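Restriction endonuclease UbaLAI (Unidentified, PDB 5O63) is a Type IIE restriction endonuclease whose N-terminal B3 domain, the fragment described here, binds the cognate DNA sequence. Local coordinates at residues A[65-73]-A[121-129]. Numbering follows the deposited sequence.
Sequences NFPAFDSLS and SGYYFDCAN
Asp70 and Phe125 both carry CG anti to the backbone N, which lays the two side chains alongside each other, pointing the same way; Asp70 OD2 comes to the edge of the ring, 3.6 Å from Phe125 CD1. Phe66 turns CG between its backbone N and carbonyl carbon, and its ring presents an edge to the face of Tyr123 in a T-shaped pair (planes at 63°). Tyr123 OH in turn is hydrogen-bonded to Phe49 O. On the other side of the sheet, Phe69 CB and CD2 rest on CD1 of Tyr124. Three backbone bonds fix the parallel register: Phe69 N to Tyr123 O, Phe125 N to Phe69 O (2.8 Å) and Ser71 N to Phe125 O. The last is nearly straight at 174°. At the ends water takes over, one molecule joining Pro67 O to Tyr123 N, another Ser71 OG to Asp126 OD1. Ser71 OG is also hydrogen-bonded to Lys74 NZ, while Asp126 OD2 bonds Tyr7 OH and forms a salt bridge with Arg135. Asp70 OD1 accepts from Ser73 N at 2.8 Å, an Asx motif where the strand ends. An alanine here would probably leave Ser73 N without its carboxylate acceptor and the turn after the strand less firmly fixed. With strand axes 50° apart, the bonded run is short; it is the parallel pairing of strands 62-70 and 121-128 within the mixed, strongly twisted sheet of the B3 DNA-binding domain, a pseudobarrel fold.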
loop_
_atom_site.group_PDB
_atom_site.type_symbol
_atom_site.label_atom_id
_atom_site.label_comp_id
_atom_site.label_asym_id
_atom_site.label_seq_id
_atom_site.Cartn_x
_atom_site.Cartn_y
_atom_site.Cartn_z
ATOM N N ASN A 65 7.073 -9.791 -8.922
ATOM C CA ASN A 65 7.334 -9.627 -7.519
ATOM C C ASN A 65 7.950 -8.286 -7.263
ATOM O O ASN A 65 8.691 -7.740 -8.109
ATOM C CB ASN A 65 8.313 -10.719 -7.012
ATOM C CG ASN A 65 7.696 -12.101 -7.012
ATOM O OD1 ASN A 65 6.482 -12.253 -7.051
ATOM N ND2 ASN A 65 8.558 -13.135 -6.954
ATOM N N PHE A 66 7.766 -7.767 -6.075
ATOM C CA PHE A 66 8.629 -6.659 -5.684
ATOM C C PHE A 66 8.875 -6.660 -4.182
ATOM O O PHE A 66 8.053 -7.106 -3.379
ATOM C CB PHE A 66 8.061 -5.307 -6.170
ATOM C CG PHE A 66 6.769 -4.923 -5.558
ATOM C CD1 PHE A 66 6.712 -4.059 -4.479
ATOM C CD2 PHE A 66 5.581 -5.375 -6.101
ATOM C CE1 PHE A 66 5.502 -3.660 -3.939
ATOM C CE2 PHE A 66 4.363 -4.993 -5.549
ATOM C CZ PHE A 66 4.327 -4.141 -4.443
ATOM N N PRO A 67 10.058 -6.191 -3.779
ATOM C CA PRO A 67 10.357 -6.237 -2.346
ATOM C C PRO A 67 9.675 -5.068 -1.654
ATOM O O PRO A 67 9.544 -3.996 -2.260
ATOM C CB PRO A 67 11.901 -6.126 -2.298
ATOM C CG PRO A 67 12.252 -5.484 -3.542
ATOM C CD PRO A 67 11.218 -5.765 -4.585
ATOM N N ALA A 68 9.211 -5.247 -0.430
ATOM C CA ALA A 68 8.562 -4.155 0.301
ATOM C C ALA A 68 8.827 -4.378 1.755
ATOM O O ALA A 68 8.790 -5.530 2.227
ATOM C CB ALA A 68 7.044 -4.117 0.047
ATOM N N PHE A 69 9.128 -3.310 2.472
ATOM C CA PHE A 69 9.343 -3.395 3.899
ATOM C C PHE A 69 8.007 -3.347 4.609
ATOM O O PHE A 69 7.239 -2.393 4.473
ATOM C CB PHE A 69 10.249 -2.276 4.370
ATOM C CG PHE A 69 10.588 -2.363 5.804
ATOM C CD1 PHE A 69 11.601 -3.250 6.259
ATOM C CD2 PHE A 69 9.926 -1.601 6.718
ATOM C CE1 PHE A 69 11.938 -3.286 7.599
ATOM C CE2 PHE A 69 10.280 -1.632 8.065
ATOM C CZ PHE A 69 11.283 -2.503 8.509
ATOM N N ASP A 70 7.688 -4.411 5.342
ATOM C CA ASP A 70 6.422 -4.507 6.042
ATOM C C ASP A 70 6.539 -3.860 7.388
ATOM O O ASP A 70 7.282 -4.308 8.261
ATOM C CB ASP A 70 6.013 -5.976 6.210
ATOM C CG ASP A 70 4.709 -6.104 6.899
ATOM O OD1 ASP A 70 4.645 -6.049 8.124
ATOM O OD2 ASP A 70 3.711 -6.276 6.198
ATOM N N SER A 71 5.850 -2.722 7.576
ATOM C CA SER A 71 6.006 -1.963 8.780
ATOM C C SER A 71 5.493 -2.701 10.004
ATOM O O SER A 71 6.031 -2.538 11.068
ATOM C CB SER A 71 5.258 -0.617 8.617
ATOM O OG SER A 71 5.327 0.188 9.806
ATOM N N LEU A 72 4.443 -3.498 9.857
ATOM C CA LEU A 72 3.864 -4.112 11.048
ATOM C C LEU A 72 4.853 -5.157 11.634
ATOM O O LEU A 72 5.063 -5.186 12.853
ATOM C CB LEU A 72 2.525 -4.783 10.745
ATOM C CG LEU A 72 1.366 -3.803 10.548
ATOM C CD1 LEU A 72 0.129 -4.670 10.189
ATOM C CD2 LEU A 72 1.214 -3.108 11.867
ATOM N N SER A 73 5.483 -5.922 10.746
ATOM C CA SER A 73 6.497 -6.904 11.180
ATOM C C SER A 73 7.927 -6.393 11.279
ATOM O O SER A 73 8.809 -7.101 11.797
ATOM C CB SER A 73 6.455 -8.100 10.215
ATOM O OG SER A 73 6.936 -7.777 8.897
ATOM N N SER A 121 16.598 2.880 -3.027
ATOM C CA SER A 121 15.162 3.216 -2.981
ATOM C C SER A 121 14.400 1.956 -2.698
ATOM O O SER A 121 14.931 0.862 -2.877
ATOM C CB SER A 121 14.692 3.863 -4.285
ATOM O OG SER A 121 14.821 3.000 -5.402
ATOM N N GLY A 122 13.150 2.099 -2.269
ATOM C CA GLY A 122 12.393 0.894 -1.963
ATOM C C GLY A 122 10.950 1.149 -1.555
ATOM O O GLY A 122 10.566 2.259 -1.221
ATOM N N TYR A 123 10.136 0.094 -1.578
ATOM C CA TYR A 123 8.726 0.170 -1.178
ATOM C C TYR A 123 8.552 -0.194 0.287
ATOM O O TYR A 123 9.334 -0.974 0.843
ATOM C CB TYR A 123 7.847 -0.771 -2.031
ATOM C CG TYR A 123 7.675 -0.262 -3.439
ATOM C CD1 TYR A 123 6.605 0.605 -3.762
ATOM C CD2 TYR A 123 8.551 -0.620 -4.446
ATOM C CE1 TYR A 123 6.441 1.079 -5.050
ATOM C CE2 TYR A 123 8.422 -0.105 -5.758
ATOM C CZ TYR A 123 7.346 0.746 -6.052
ATOM O OH TYR A 123 7.189 1.256 -7.347
ATOM N N TYR A 124 7.482 0.354 0.865
ATOM C CA TYR A 124 7.078 0.165 2.269
ATOM C C TYR A 124 5.598 -0.093 2.304
ATOM O O TYR A 124 4.888 0.503 1.524
ATOM C CB TYR A 124 7.344 1.403 3.094
ATOM C CG TYR A 124 8.791 1.715 3.155
ATOM C CD1 TYR A 124 9.531 1.432 4.321
ATOM C CD2 TYR A 124 9.460 2.285 2.044
ATOM C CE1 TYR A 124 10.909 1.701 4.410
ATOM C CE2 TYR A 124 10.849 2.561 2.130
ATOM C CZ TYR A 124 11.557 2.248 3.323
ATOM O OH TYR A 124 12.930 2.489 3.481
ATOM N N PHE A 125 5.168 -0.940 3.239
ATOM C CA PHE A 125 3.735 -1.208 3.378
ATOM C C PHE A 125 3.308 -1.138 4.800
ATOM O O PHE A 125 3.946 -1.703 5.684
ATOM C CB PHE A 125 3.469 -2.613 2.815
ATOM C CG PHE A 125 2.107 -3.131 3.081
ATOM C CD1 PHE A 125 1.859 -3.940 4.185
ATOM C CD2 PHE A 125 1.076 -2.822 2.209
ATOM C CE1 PHE A 125 0.555 -4.457 4.436
ATOM C CE2 PHE A 125 -0.246 -3.324 2.433
ATOM C CZ PHE A 125 -0.500 -4.138 3.551
ATOM N N ASP A 126 2.145 -0.518 5.049
ATOM C CA ASP A 126 1.548 -0.425 6.372
ATOM C C ASP A 126 0.041 -0.651 6.200
ATOM O O ASP A 126 -0.482 -0.457 5.124
ATOM C CB ASP A 126 1.826 0.944 6.970
ATOM C CG ASP A 126 1.567 1.041 8.477
ATOM O OD1 ASP A 126 1.247 0.051 9.146
ATOM O OD2 ASP A 126 1.811 2.140 9.028
ATOM N N CYS A 127 -0.606 -1.131 7.250
ATOM C CA CYS A 127 -2.057 -1.308 7.155
ATOM C C CYS A 127 -2.688 -1.327 8.503
ATOM O O CYS A 127 -2.025 -1.474 9.533
ATOM C CB CYS A 127 -2.397 -2.553 6.402
ATOM S SG CYS A 127 -1.994 -4.040 7.330
ATOM N N ALA A 128 -4.001 -1.144 8.506
ATOM C CA ALA A 128 -4.717 -0.901 9.718
ATOM C C ALA A 128 -6.195 -1.192 9.556
ATOM O O ALA A 128 -6.713 -1.217 8.460
ATOM C CB ALA A 128 -4.525 0.571 10.160
ATOM N N ASN A 129 -6.837 -1.437 10.699
ATOM C CA ASN A 129 -8.286 -1.503 10.714
ATOM C C ASN A 129 -8.843 -0.705 11.898
ATOM O O ASN A 129 -8.107 -0.005 12.591
ATOM C CB ASN A 129 -8.764 -2.958 10.708
ATOM C CG ASN A 129 -8.457 -3.722 12.000
ATOM O OD1 ASN A 129 -8.419 -3.176 13.107
ATOM N ND2 ASN A 129 -8.315 -5.047 11.838
HETATM O O HOH W 1 11.423 -2.205 -2.889
HETATM O O HOH W 2 3.167 -0.368 11.204
HETATM O O HOH W 3 2.549 -3.756 7.432
#